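Local coordinates for protein inorganic pyrophosphatase (Helicobacter pylori, PDB 2BQX) that catalyses the hydrolysis of inorganic pyrophosphate to two phosphate ions, probably with magnesium as cofactor, and works as a homohexamer, at residues A[90-95]-A[152-157]; A[40-45]-A[142-147]; A[20-25]-A[75-80]. All blocks are in the same frame, centred on the assembly; numbering follows the deposited sequence.

Contact 1: A[90-95]-A[152-157]; sequences GVLNME and KGFENK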
ATOM      1  N   GLY A  90     -12.574 -22.672  16.317  1.00 22.69           N
ATOM      2  CA  GLY A  90     -12.987 -22.160  17.616  1.00 20.90           C
ATOM      3  C   GLY A  90     -14.053 -21.079  17.563  1.00 21.47           C
ATOM      4  O   GLY A  90     -14.635 -20.822  16.512  1.00 21.59           O
ATOM      5  N   VAL A  91     -14.319 -20.458  18.708  1.00 21.60           N
ATOM      6  CA  VAL A  91     -15.306 -19.388  18.788  1.00 21.60           C
ATOM      7  C   VAL A  91     -14.932 -18.399  19.892  1.00 22.07           C
ATOM      8  O   VAL A  91     -14.377 -18.783  20.926  1.00 21.81           O
ATOM      9  CB  VAL A  91     -16.738 -19.953  19.049  1.00 22.24           C
ATOM     10  CG1 VAL A  91     -16.773 -20.720  20.364  1.00 24.31           C
ATOM     11  CG2 VAL A  91     -17.752 -18.816  19.070  1.00 22.35           C
ATOM     12  N   LEU A  92     -15.211 -17.120  19.652  1.00 21.82           N
ATOM     13  CA  LEU A  92     -14.929 -16.062  20.619  1.00 22.53           C
ATOM     14  C   LEU A  92     -16.246 -15.534  21.179  1.00 23.16           C
ATOM     15  O   LEU A  92     -17.100 -15.047  20.436  1.00 23.48           O
ATOM     16  CB  LEU A  92     -14.152 -14.913  19.957  1.00 21.98           C
ATOM     17  CG  LEU A  92     -13.855 -13.676  20.814  1.00 21.56           C
ATOM     18  CD1 LEU A  92     -13.108 -14.074  22.079  1.00 22.33           C
ATOM     19  CD2 LEU A  92     -13.032 -12.684  20.003  1.00 21.93           C
ATOM     20  N   ASN A  93     -16.402 -15.635  22.493  1.00 23.98           N
ATOM     21  CA  ASN A  93     -17.615 -15.184  23.169  1.00 24.55           C
ATOM     22  C   ASN A  93     -17.426 -13.802  23.789  1.00 24.36           C
ATOM     23  O   ASN A  93     -16.418 -13.536  24.439  1.00 24.83           O
ATOM     24  CB  ASN A  93     -17.991 -16.197  24.254  1.00 27.16           C
ATOM     25  CG  ASN A  93     -18.299 -17.571  23.687  1.00 30.03           C
ATOM     26  OD1 ASN A  93     -17.946 -18.594  24.276  1.00 33.73           O
ATOM     27  ND2 ASN A  93     -18.969 -17.601  22.545  1.00 31.32           N
ATOM     28  N   MET A  94     -18.401 -12.923  23.591  1.00 23.35           N
ATOM     29  CA  MET A  94     -18.322 -11.579  24.139  1.00 25.52           C
ATOM     30  C   MET A  94     -19.707 -11.015  24.424  1.00 25.35           C
ATOM     31  O   MET A  94     -20.712 -11.470  23.872  1.00 27.28           O
ATOM     32  CB  MET A  94     -17.597 -10.649  23.163  1.00 25.66           C
ATOM     33  CG  MET A  94     -18.262 -10.553  21.795  1.00 28.48           C
ATOM     34  SD  MET A  94     -17.263  -9.600  20.626  1.00 32.60           S
ATOM     35  CE  MET A  94     -15.962 -10.751  20.318  1.00 28.26           C
ATOM     36  N   GLU A  95     -19.744 -10.006  25.278  1.00 26.30           N
ATOM     37  CA  GLU A  95     -20.993  -9.356  25.631  1.00 28.00           C
ATOM     38  C   GLU A  95     -20.908  -7.891  25.234  1.00 27.88           C
ATOM     39  O   GLU A  95     -19.903  -7.234  25.512  1.00 28.99           O
ATOM     40  CB  GLU A  95     -21.224  -9.451  27.142  1.00 29.42           C
ATOM     41  CG  GLU A  95     -22.536  -8.843  27.604  1.00 31.98           C
ATOM     42  CD  GLU A  95     -22.546  -8.516  29.083  1.00 35.06           C
ATOM     43  OE1 GLU A  95     -21.628  -8.965  29.806  1.00 36.24           O
ATOM     44  OE2 GLU A  95     -23.475  -7.805  29.522  1.00 34.10           O
ATOM     45  N   LYS A 152     -15.363 -12.436  26.784  1.00 28.58           N
ATOM     46  CA  LYS A 152     -15.311 -13.497  27.783  1.00 29.94           C
ATOM     47  C   LYS A 152     -14.081 -14.369  27.563  1.00 30.31           C
ATOM     48  O   LYS A 152     -13.272 -14.555  28.470  1.00 31.48           O
ATOM     49  CB  LYS A 152     -16.573 -14.360  27.717  1.00 31.23           C
ATOM     50  CG  LYS A 152     -17.869 -13.572  27.826  1.00 33.90           C
ATOM     51  CD  LYS A 152     -17.927 -12.743  29.104  1.00 34.26           C
ATOM     52  CE  LYS A 152     -19.198 -11.917  29.151  1.00 37.03           C
ATOM     53  NZ  LYS A 152     -19.240 -11.009  30.330  1.00 37.34           N
ATOM     54  N   GLY A 153     -13.943 -14.894  26.349  1.00 27.84           N
ATOM     55  CA  GLY A 153     -12.809 -15.746  26.039  1.00 28.18           C
ATOM     56  C   GLY A 153     -13.095 -16.639  24.852  1.00 26.21           C
ATOM     57  O   GLY A 153     -14.177 -16.570  24.268  1.00 27.28           O
ATOM     58  N   PHE A 154     -12.126 -17.475  24.488  1.00 24.28           N
ATOM     59  CA  PHE A 154     -12.283 -18.391  23.363  1.00 23.39           C
ATOM     60  C   PHE A 154     -12.664 -19.797  23.808  1.00 23.93           C
ATOM     61  O   PHE A 154     -12.305 -20.231  24.903  1.00 25.31           O
ATOM     62  CB  PHE A 154     -10.980 -18.513  22.570  1.00 22.94           C
ATOM     63  CG  PHE A 154     -10.553 -17.248  21.890  1.00 23.77           C
ATOM     64  CD1 PHE A 154      -9.815 -16.290  22.571  1.00 24.57           C
ATOM     65  CD2 PHE A 154     -10.869 -17.028  20.554  1.00 24.06           C
ATOM     66  CE1 PHE A 154      -9.393 -15.124  21.931  1.00 25.96           C
ATOM     67  CE2 PHE A 154     -10.454 -15.868  19.903  1.00 24.96           C
ATOM     68  CZ  PHE A 154      -9.713 -14.917  20.593  1.00 25.31           C
ATOM     69  N   GLU A 155     -13.385 -20.505  22.946  1.00 23.24           N
ATOM     70  CA  GLU A 155     -13.761 -21.890  23.202  1.00 24.86           C
ATOM     71  C   GLU A 155     -13.282 -22.670  21.984  1.00 25.37           C
ATOM     72  O   GLU A 155     -13.061 -22.083  20.923  1.00 24.23           O
ATOM     73  CB  GLU A 155     -15.272 -22.026  23.385  1.00 25.60           C
ATOM     74  CG  GLU A 155     -15.798 -21.136  24.498  1.00 29.25           C
ATOM     75  CD  GLU A 155     -17.087 -21.641  25.106  1.00 31.33           C
ATOM     76  OE1 GLU A 155     -17.954 -22.131  24.355  1.00 32.28           O
ATOM     77  OE2 GLU A 155     -17.237 -21.531  26.341  1.00 33.05           O
ATOM     78  N   ASN A 156     -13.116 -23.981  22.129  1.00 23.59           N
ATOM     79  CA  ASN A 156     -12.608 -24.804  21.042  1.00 23.61           C
ATOM     80  C   ASN A 156     -13.547 -25.095  19.875  1.00 22.55           C
ATOM     81  O   ASN A 156     -14.702 -24.667  19.851  1.00 24.31           O
ATOM     82  CB  ASN A 156     -12.058 -26.125  21.590  1.00 23.91           C
ATOM     83  CG  ASN A 156     -13.099 -26.933  22.332  1.00 24.83           C
ATOM     84  OD1 ASN A 156     -14.295 -26.835  22.057  1.00 24.57           O
ATOM     85  ND2 ASN A 156     -12.642 -27.759  23.270  1.00 24.71           N
ATOM     86  N   LYS A 157     -13.020 -25.830  18.901  1.00 23.95           N
ATOM     87  CA  LYS A 157     -13.765 -26.194  17.703  1.00 22.20           C
ATOM     88  C   LYS A 157     -15.067 -26.934  18.013  1.00 23.92           C
ATOM     89  O   LYS A 157     -16.088 -26.710  17.357  1.00 24.09           O
ATOM     90  CB  LYS A 157     -12.880 -27.049  16.794  1.00 23.53           C
ATOM     91  CG  LYS A 157     -13.511 -27.417  15.465  1.00 22.99           C
ATOM     92  CD  LYS A 157     -12.617 -28.382  14.695  1.00 24.31           C
ATOM     93  CE  LYS A 157     -13.223 -28.714  13.354  1.00 26.25           C
ATOM     94  NZ  LYS A 157     -12.456 -29.754  12.610  1.00 28.29           N
TER
HETATM   95  O   HOH W   1     -16.576 -18.553  26.486  1.00 31.61           O

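Contact 2: A[40-45]-A[142-147]; sequences VDRVLY and DLEPNK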
ATOM      1  N   VAL A  40     -21.187   0.792   3.144  1.00 22.76           N
ATOM      2  CA  VAL A  40     -20.143   1.273   4.036  1.00 23.02           C
ATOM      3  C   VAL A  40     -20.896   1.429   5.346  1.00 24.60           C
ATOM      4  O   VAL A  40     -21.834   2.223   5.434  1.00 24.52           O
ATOM      5  CB  VAL A  40     -19.607   2.642   3.601  1.00 22.89           C
ATOM      6  CG1 VAL A  40     -18.599   3.147   4.627  1.00 22.26           C
ATOM      7  CG2 VAL A  40     -18.959   2.533   2.224  1.00 21.87           C
ATOM      8  N   ASP A  41     -20.497   0.677   6.365  1.00 24.96           N
ATOM      9  CA  ASP A  41     -21.205   0.721   7.640  1.00 26.11           C
ATOM     10  C   ASP A  41     -20.523   1.556   8.716  1.00 26.19           C
ATOM     11  O   ASP A  41     -21.175   2.320   9.429  1.00 25.42           O
ATOM     12  CB  ASP A  41     -21.411  -0.711   8.145  1.00 28.29           C
ATOM     13  CG  ASP A  41     -22.347  -0.787   9.335  1.00 31.16           C
ATOM     14  OD1 ASP A  41     -22.001  -1.493  10.300  1.00 34.53           O
ATOM     15  OD2 ASP A  41     -23.427  -0.159   9.306  1.00 32.08           O
ATOM     16  N   ARG A  42     -19.209   1.425   8.837  1.00 25.30           N
ATOM     17  CA  ARG A  42     -18.519   2.179   9.868  1.00 24.63           C
ATOM     18  C   ARG A  42     -17.030   2.304   9.626  1.00 23.54           C
ATOM     19  O   ARG A  42     -16.407   1.411   9.064  1.00 22.05           O
ATOM     20  CB  ARG A  42     -18.751   1.493  11.220  1.00 27.77           C
ATOM     21  CG  ARG A  42     -17.963   2.061  12.388  1.00 31.07           C
ATOM     22  CD  ARG A  42     -18.494   3.424  12.789  1.00 33.52           C
ATOM     23  NE  ARG A  42     -19.953   3.433  12.829  1.00 36.65           N
ATOM     24  CZ  ARG A  42     -20.690   2.604  13.561  1.00 37.80           C
ATOM     25  NH1 ARG A  42     -22.015   2.688  13.522  1.00 38.07           N
ATOM     26  NH2 ARG A  42     -20.104   1.695  14.334  1.00 38.11           N
ATOM     27  N   VAL A  43     -16.476   3.438  10.037  1.00 21.83           N
ATOM     28  CA  VAL A  43     -15.044   3.657   9.952  1.00 21.42           C
ATOM     29  C   VAL A  43     -14.656   3.714  11.418  1.00 21.83           C
ATOM     30  O   VAL A  43     -15.184   4.535  12.173  1.00 21.18           O
ATOM     31  CB  VAL A  43     -14.678   4.990   9.270  1.00 20.70           C
ATOM     32  CG1 VAL A  43     -13.164   5.154   9.261  1.00 20.31           C
ATOM     33  CG2 VAL A  43     -15.201   5.015   7.834  1.00 21.08           C
ATOM     34  N   LEU A  44     -13.762   2.824  11.829  1.00 20.59           N
ATOM     35  CA  LEU A  44     -13.331   2.765  13.227  1.00 19.92           C
ATOM     36  C   LEU A  44     -12.991   4.150  13.775  1.00 20.05           C
ATOM     37  O   LEU A  44     -12.319   4.940  13.116  1.00 19.23           O
ATOM     38  CB  LEU A  44     -12.117   1.840  13.357  1.00 19.89           C
ATOM     39  CG  LEU A  44     -12.331   0.361  13.016  1.00 18.92           C
ATOM     40  CD1 LEU A  44     -11.020  -0.385  13.164  1.00 19.25           C
ATOM     41  CD2 LEU A  44     -13.388  -0.241  13.950  1.00 22.55           C
ATOM     42  N   TYR A  45     -13.466   4.436  14.983  1.00 19.32           N
ATOM     43  CA  TYR A  45     -13.212   5.722  15.629  1.00 20.14           C
ATOM     44  C   TYR A  45     -11.772   5.819  16.119  1.00 20.46           C
ATOM     45  O   TYR A  45     -11.210   6.907  16.194  1.00 22.04           O
ATOM     46  CB  TYR A  45     -14.132   5.906  16.836  1.00 20.94           C
ATOM     47  CG  TYR A  45     -15.565   6.294  16.523  1.00 21.98           C
ATOM     48  CD1 TYR A  45     -16.239   5.767  15.421  1.00 23.08           C
ATOM     49  CD2 TYR A  45     -16.267   7.139  17.382  1.00 23.63           C
ATOM     50  CE1 TYR A  45     -17.589   6.076  15.189  1.00 24.76           C
ATOM     51  CE2 TYR A  45     -17.605   7.450  17.167  1.00 24.74           C
ATOM     52  CZ  TYR A  45     -18.259   6.915  16.070  1.00 25.83           C
ATOM     53  OH  TYR A  45     -19.590   7.215  15.866  1.00 27.93           O
ATOM     54  N   ASP A 142     -14.611   1.450  22.177  1.00 25.14           N
ATOM     55  CA  ASP A 142     -14.453   2.340  23.331  1.00 25.96           C
ATOM     56  C   ASP A 142     -14.960   3.746  23.032  1.00 26.46           C
ATOM     57  O   ASP A 142     -15.736   4.306  23.801  1.00 26.37           O
ATOM     58  CB  ASP A 142     -12.983   2.461  23.768  1.00 26.28           C
ATOM     59  CG  ASP A 142     -12.460   1.227  24.498  1.00 27.96           C
ATOM     60  OD1 ASP A 142     -13.271   0.405  24.985  1.00 28.12           O
ATOM     61  OD2 ASP A 142     -11.217   1.100  24.598  1.00 24.65           O
ATOM     62  N   LEU A 143     -14.517   4.310  21.911  1.00 24.27           N
ATOM     63  CA  LEU A 143     -14.888   5.670  21.530  1.00 24.17           C
ATOM     64  C   LEU A 143     -16.315   5.860  21.033  1.00 24.73           C
ATOM     65  O   LEU A 143     -16.774   6.987  20.891  1.00 23.87           O
ATOM     66  CB  LEU A 143     -13.909   6.197  20.472  1.00 22.91           C
ATOM     67  CG  LEU A 143     -12.453   6.330  20.933  1.00 25.35           C
ATOM     68  CD1 LEU A 143     -11.558   6.630  19.741  1.00 23.68           C
ATOM     69  CD2 LEU A 143     -12.337   7.428  21.982  1.00 25.63           C
ATOM     70  N   GLU A 144     -17.012   4.769  20.742  1.00 25.14           N
ATOM     71  CA  GLU A 144     -18.382   4.893  20.269  1.00 25.95           C
ATOM     72  C   GLU A 144     -19.310   5.056  21.459  1.00 28.17           C
ATOM     73  O   GLU A 144     -19.354   4.211  22.349  1.00 27.87           O
ATOM     74  CB  GLU A 144     -18.776   3.678  19.439  1.00 26.47           C
ATOM     75  CG  GLU A 144     -18.111   3.660  18.074  1.00 28.57           C
ATOM     76  CD  GLU A 144     -18.549   2.490  17.230  1.00 30.66           C
ATOM     77  OE1 GLU A 144     -19.747   2.148  17.280  1.00 29.92           O
ATOM     78  OE2 GLU A 144     -17.700   1.922  16.504  1.00 29.07           O
ATOM     79  N   PRO A 145     -20.057   6.166  21.500  1.00 29.92           N
ATOM     80  CA  PRO A 145     -20.978   6.410  22.612  1.00 30.85           C
ATOM     81  C   PRO A 145     -22.107   5.390  22.720  1.00 30.98           C
ATOM     82  O   PRO A 145     -22.654   4.938  21.715  1.00 31.15           O
ATOM     83  CB  PRO A 145     -21.485   7.822  22.333  1.00 31.49           C
ATOM     84  CG  PRO A 145     -21.381   7.938  20.839  1.00 33.30           C
ATOM     85  CD  PRO A 145     -20.056   7.295  20.555  1.00 30.02           C
ATOM     86  N   ASN A 146     -22.434   5.014  23.951  1.00 33.25           N
ATOM     87  CA  ASN A 146     -23.516   4.070  24.212  1.00 35.25           C
ATOM     88  C   ASN A 146     -23.235   2.650  23.728  1.00 35.69           C
ATOM     89  O   ASN A 146     -24.147   1.827  23.634  1.00 36.59           O
ATOM     90  CB  ASN A 146     -24.811   4.590  23.577  1.00 37.82           C
ATOM     91  CG  ASN A 146     -25.091   6.038  23.936  1.00 39.83           C
ATOM     92  OD1 ASN A 146     -25.093   6.402  25.109  1.00 41.43           O
ATOM     93  ND2 ASN A 146     -25.326   6.872  22.925  1.00 41.47           N
ATOM     94  N   LYS A 147     -21.976   2.361  23.419  1.00 34.58           N
ATOM     95  CA  LYS A 147     -21.597   1.028  22.963  1.00 34.29           C
ATOM     96  C   LYS A 147     -20.371   0.537  23.724  1.00 32.65           C
ATOM     97  O   LYS A 147     -19.543   1.332  24.165  1.00 31.83           O
ATOM     98  CB  LYS A 147     -21.319   1.045  21.457  1.00 36.43           C
ATOM     99  CG  LYS A 147     -22.566   1.271  20.618  1.00 39.65           C
ATOM    100  CD  LYS A 147     -22.235   1.377  19.146  1.00 42.68           C
ATOM    101  CE  LYS A 147     -23.491   1.501  18.299  1.00 43.45           C
ATOM    102  NZ  LYS A 147     -24.295   0.250  18.332  1.00 46.25           N
TER
HETATM  103  O   HOH W   2     -15.086   2.586  16.343  1.00 20.03           O

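Contact 3: A[20-25]-A[75-80]; sequences EISKHS and DVAFQA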
ATOM      1  N   GLU A  20     -16.915  -9.236   4.759  1.00 20.52           N
ATOM      2  CA  GLU A  20     -17.435  -7.877   4.793  1.00 22.41           C
ATOM      3  C   GLU A  20     -16.357  -6.892   5.231  1.00 22.76           C
ATOM      4  O   GLU A  20     -16.474  -5.690   5.001  1.00 23.09           O
ATOM      5  CB  GLU A  20     -18.615  -7.777   5.758  1.00 23.84           C
ATOM      6  CG  GLU A  20     -19.842  -8.551   5.325  1.00 24.36           C
ATOM      7  CD  GLU A  20     -20.946  -8.476   6.356  1.00 24.66           C
ATOM      8  OE1 GLU A  20     -20.679  -8.833   7.520  1.00 26.29           O
ATOM      9  OE2 GLU A  20     -22.072  -8.064   6.004  1.00 23.85           O
ATOM     10  N   ILE A  21     -15.316  -7.406   5.882  1.00 20.32           N
ATOM     11  CA  ILE A  21     -14.222  -6.569   6.354  1.00 19.33           C
ATOM     12  C   ILE A  21     -12.909  -7.250   6.005  1.00 19.04           C
ATOM     13  O   ILE A  21     -12.715  -8.418   6.319  1.00 18.47           O
ATOM     14  CB  ILE A  21     -14.268  -6.373   7.880  1.00 18.94           C
ATOM     15  CG1 ILE A  21     -15.659  -5.889   8.302  1.00 21.52           C
ATOM     16  CG2 ILE A  21     -13.192  -5.374   8.297  1.00 20.10           C
ATOM     17  CD1 ILE A  21     -15.831  -5.762   9.796  1.00 22.31           C
ATOM     18  N   SER A  22     -12.016  -6.518   5.350  1.00 18.82           N
ATOM     19  CA  SER A  22     -10.726  -7.069   4.953  1.00 19.34           C
ATOM     20  C   SER A  22      -9.701  -6.876   6.064  1.00 18.01           C
ATOM     21  O   SER A  22      -9.678  -5.834   6.725  1.00 18.37           O
ATOM     22  CB  SER A  22     -10.249  -6.386   3.665  1.00 19.44           C
ATOM     23  OG  SER A  22      -9.171  -7.093   3.084  1.00 25.73           O
ATOM     24  N   LYS A  23      -8.858  -7.883   6.277  1.00 18.50           N
ATOM     25  CA  LYS A  23      -7.830  -7.801   7.316  1.00 17.78           C
ATOM     26  C   LYS A  23      -7.034  -6.501   7.162  1.00 18.12           C
ATOM     27  O   LYS A  23      -6.735  -6.082   6.044  1.00 18.10           O
ATOM     28  CB  LYS A  23      -6.875  -9.003   7.212  1.00 18.53           C
ATOM     29  CG  LYS A  23      -5.841  -9.058   8.325  1.00 18.59           C
ATOM     30  CD  LYS A  23      -4.853 -10.197   8.134  1.00 22.12           C
ATOM     31  CE  LYS A  23      -3.905 -10.286   9.320  1.00 22.70           C
ATOM     32  NZ  LYS A  23      -2.817 -11.278   9.075  1.00 24.95           N
ATOM     33  N   HIS A  24      -6.712  -5.875   8.294  1.00 17.27           N
ATOM     34  CA  HIS A  24      -5.947  -4.624   8.362  1.00 20.19           C
ATOM     35  C   HIS A  24      -6.738  -3.358   8.056  1.00 19.47           C
ATOM     36  O   HIS A  24      -6.251  -2.252   8.287  1.00 20.48           O
ATOM     37  CB  HIS A  24      -4.721  -4.669   7.434  1.00 21.66           C
ATOM     38  CG  HIS A  24      -3.757  -5.768   7.761  1.00 22.16           C
ATOM     39  ND1 HIS A  24      -3.221  -5.931   9.018  1.00 23.80           N
ATOM     40  CD2 HIS A  24      -3.233  -6.756   6.997  1.00 24.65           C
ATOM     41  CE1 HIS A  24      -2.410  -6.974   9.018  1.00 24.14           C
ATOM     42  NE2 HIS A  24      -2.399  -7.491   7.804  1.00 24.37           N
ATOM     43  N   SER A  25      -7.951  -3.506   7.539  1.00 17.54           N
ATOM     44  CA  SER A  25      -8.767  -2.344   7.207  1.00 18.22           C
ATOM     45  C   SER A  25      -9.419  -1.744   8.449  1.00 18.56           C
ATOM     46  O   SER A  25      -9.590  -2.428   9.461  1.00 19.16           O
ATOM     47  CB  SER A  25      -9.856  -2.739   6.201  1.00 17.42           C
ATOM     48  OG  SER A  25     -10.719  -1.647   5.927  1.00 19.88           O
ATOM     49  N   ASP A  75      -2.860 -14.842   6.514  1.00 23.10           N
ATOM     50  CA  ASP A  75      -1.772 -13.887   6.436  1.00 23.63           C
ATOM     51  C   ASP A  75      -2.135 -12.832   5.406  1.00 22.94           C
ATOM     52  O   ASP A  75      -1.539 -11.756   5.386  1.00 23.72           O
ATOM     53  CB  ASP A  75      -0.463 -14.560   6.035  1.00 26.30           C
ATOM     54  CG  ASP A  75       0.073 -15.471   7.118  1.00 27.85           C
ATOM     55  OD1 ASP A  75      -0.176 -15.189   8.309  1.00 28.93           O
ATOM     56  OD2 ASP A  75       0.753 -16.454   6.774  1.00 29.05           O
ATOM     57  N   VAL A  76      -3.109 -13.138   4.548  1.00 21.75           N
ATOM     58  CA  VAL A  76      -3.525 -12.186   3.521  1.00 21.56           C
ATOM     59  C   VAL A  76      -4.911 -11.604   3.771  1.00 20.83           C
ATOM     60  O   VAL A  76      -5.702 -12.164   4.523  1.00 20.08           O
ATOM     61  CB  VAL A  76      -3.513 -12.817   2.103  1.00 22.48           C
ATOM     62  CG1 VAL A  76      -2.138 -13.376   1.794  1.00 23.39           C
ATOM     63  CG2 VAL A  76      -4.584 -13.888   1.983  1.00 21.87           C
ATOM     64  N   ALA A  77      -5.180 -10.465   3.140  1.00 18.48           N
ATOM     65  CA  ALA A  77      -6.461  -9.776   3.263  1.00 19.34           C
ATOM     66  C   ALA A  77      -7.349 -10.076   2.048  1.00 19.61           C
ATOM     67  O   ALA A  77      -6.942  -9.850   0.908  1.00 21.00           O
ATOM     68  CB  ALA A  77      -6.218  -8.262   3.366  1.00 18.15           C
ATOM     69  N   PHE A  78      -8.551 -10.594   2.298  1.00 17.64           N
ATOM     70  CA  PHE A  78      -9.495 -10.909   1.235  1.00 18.48           C
ATOM     71  C   PHE A  78     -10.381  -9.690   0.981  1.00 17.85           C
ATOM     72  O   PHE A  78     -10.756  -8.978   1.916  1.00 17.27           O
ATOM     73  CB  PHE A  78     -10.373 -12.111   1.629  1.00 18.11           C
ATOM     74  CG  PHE A  78      -9.590 -13.367   1.914  1.00 21.79           C
ATOM     75  CD1 PHE A  78      -8.648 -13.834   1.000  1.00 22.30           C
ATOM     76  CD2 PHE A  78      -9.769 -14.061   3.105  1.00 20.96           C
ATOM     77  CE1 PHE A  78      -7.893 -14.975   1.269  1.00 21.54           C
ATOM     78  CE2 PHE A  78      -9.019 -15.205   3.386  1.00 22.98           C
ATOM     79  CZ  PHE A  78      -8.077 -15.657   2.466  1.00 20.71           C
ATOM     80  N   GLN A  79     -10.715  -9.467  -0.284  1.00 17.00           N
ATOM     81  CA  GLN A  79     -11.541  -8.335  -0.700  1.00 17.68           C
ATOM     82  C   GLN A  79     -12.952  -8.363  -0.130  1.00 17.72           C
ATOM     83  O   GLN A  79     -13.634  -9.388  -0.192  1.00 17.87           O
ATOM     84  CB  GLN A  79     -11.612  -8.303  -2.225  1.00 17.25           C
ATOM     85  CG  GLN A  79     -12.440  -7.154  -2.782  1.00 19.12           C
ATOM     86  CD  GLN A  79     -12.145  -6.919  -4.250  1.00 19.53           C
ATOM     87  OE1 GLN A  79     -11.030  -6.539  -4.616  1.00 20.51           O
ATOM     88  NE2 GLN A  79     -13.135  -7.151  -5.097  1.00 20.76           N
ATOM     89  N   ALA A  80     -13.396  -7.239   0.428  1.00 18.21           N
ATOM     90  CA  ALA A  80     -14.745  -7.181   0.980  1.00 17.29           C
ATOM     91  C   ALA A  80     -15.691  -7.541  -0.157  1.00 18.75           C
ATOM     92  O   ALA A  80     -15.522  -7.079  -1.283  1.00 19.40           O
ATOM     93  CB  ALA A  80     -15.058  -5.783   1.505  1.00 17.98           C
TER

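Contact 1: A[90-95]-A[152-157]
V91 and E155 form a hydrogen-bonded antiparallel pair: E155 N reaches V91 O at 2.8 Å, and V91 N returns a bond to E155 O at 3.0 Å. N93 N bonds G153 O almost straight, with an N-H...O angle of 172°. N93 O takes K152 N at 2.8 Å and, only weakly, G153 N, so that K152 and G153 together face N93 in a classic beta bulge. The axes of the two segments approach to 4.7 Å, and their strands lie side by side in the curved sheet of the pyrophosphatase fold, with N156 at the N-cap of the C-terminal helix 157-171.

Apolar contacts occupy both faces of this ladder. On one, L92 CD1 sits over the centre of the F154 ring in a CH-pi contact, 3.7 Å from the centroid, and helix 127-139 packs against both residues. On the other, V91 CG1 runs alongside E155 CB.

Polar side chains gather near N93 and E95. A water donates to both N93 OD1 and E155 OE2, joining an amide and a carboxylate whose planes are 74° apart, while E155 OE1 turns to S159. K152, bent at chi2 (-57°), brings NZ to E95 OE1 in a 3.2 Å salt bridge.

Contact 2: A[40-45]-A[142-147]
Y45 and L143 bring the two backbones together, their CA atoms 6.1 Å apart, where the chain leaves strand 38-43 and meets the irregular segment 142-147. No direct hydrogen bond joins the segments. E144 opens a type II beta turn that ends at K147, closed by a weak bond from K147 N to E144 O, and a water that accepts from Y45 N also lies within hydrogen-bonding distance of E144 OE2.

The Y45 ring carries much of the contact. E144 CG lies over its centre, 3.6 Å from the centroid, a CH-pi contact in which the E144 side chain crosses the ring at about a right angle. At the base of the ring, Y45 CB packs on L143 CB at 3.7 Å, and P145 CD approaches Y45 CE2 more loosely.

Past the ring the E144 chain stays extended (chi2 -177°) and carries its carboxylate to R42. R42 NH2 makes a salt bridge with OE1 of E144 at 3.0 Å, the guanidinium and carboxylate planes standing 81° apart, so the two groups do not pair flat. Bends at chi2 (71°) and chi3 turn the R42 chain toward this partner, while its NE bonds K111 O of a second subunit. R42 NH2 lies close to both carboxylate oxygens of E144, nearer OE1, and the water adds a partner at OE2.

R42 is a predicted substrate-binding residue, and its side chain lies near that of K28, another such residue; the contact therefore ties the loop after helix 127-139 to the edge of the probable pyrophosphate site, where it meets two neighbouring subunits of the hexamer, the second at R42 and Y45 and the third at L143.

Contact 3: A[20-25]-A[75-80]
K23 and A77 face each other where segment 20-25 leaves its strand and runs roughly antiparallel to 75-80, the touching parts pointing 153° apart. From its CB, 4.0 Å from A77 CB, the K23 chain extends fully, CG lying anti to the backbone N (chi1 -175°). CG rests over the centre of the neighbouring H24 ring, CD passes V76 O at 4.2 Å, and the chain ends with NZ 3.9 Å from D75 CA. The ammonium bonds S74 O, just ahead of D75. The D75 carboxylate is near but not in contact, since K23 NZ and D75 OD1 are 4.8 Å apart.

The direct hydrogen bond between the segments comes from S22, whose OG donates to F78 O at 2.7 Å. The hydroxyl stands above the carbonyl plane, 55° out of it, and the same OG lies 3.2 Å from A77 CB. A77 CB also meets the carbonyl oxygen of K23. Farther along, A80 CB packs on E20 O at 3.8 Å.

S22 begins a type II beta turn, closed by S25 N bonding S22 O. N53 stitches the two segments together from outside, its OD1 accepting from both K23 N and F78 N while its ND2 donates to V76 O. Q79 and A80 reach neighbouring subunits, with Q79 NE2 bonded to A80 O of a fourth subunit. The contact thus joins the turn after strand 14-21 to the connection between strands 69-72 and 83-96, at a subunit interface of the hexameric pyrophosphatase.

Contacts 1 and 3 are both partly buried and reach the same sheet through the neighbouring strands 83-96 and 14-21, yet they lie on opposite sides of the chain's centre, about 21 Å apart between centres. Contact 1 is regular strand pairing, rich in backbone bonds; contact 3 joins mostly irregular chain by one serine bond and alanine methyls set against polar backbone and hydroxyl atoms. Contact 2 is a surface contact built mainly on side chains, with a salt bridge and a ring contact, and it holds a predicted substrate-binding arginine. No other subunit touches contact 1, whereas contacts 2 and 3, about 4 Å apart at their nearest atoms, both meet the second subunit.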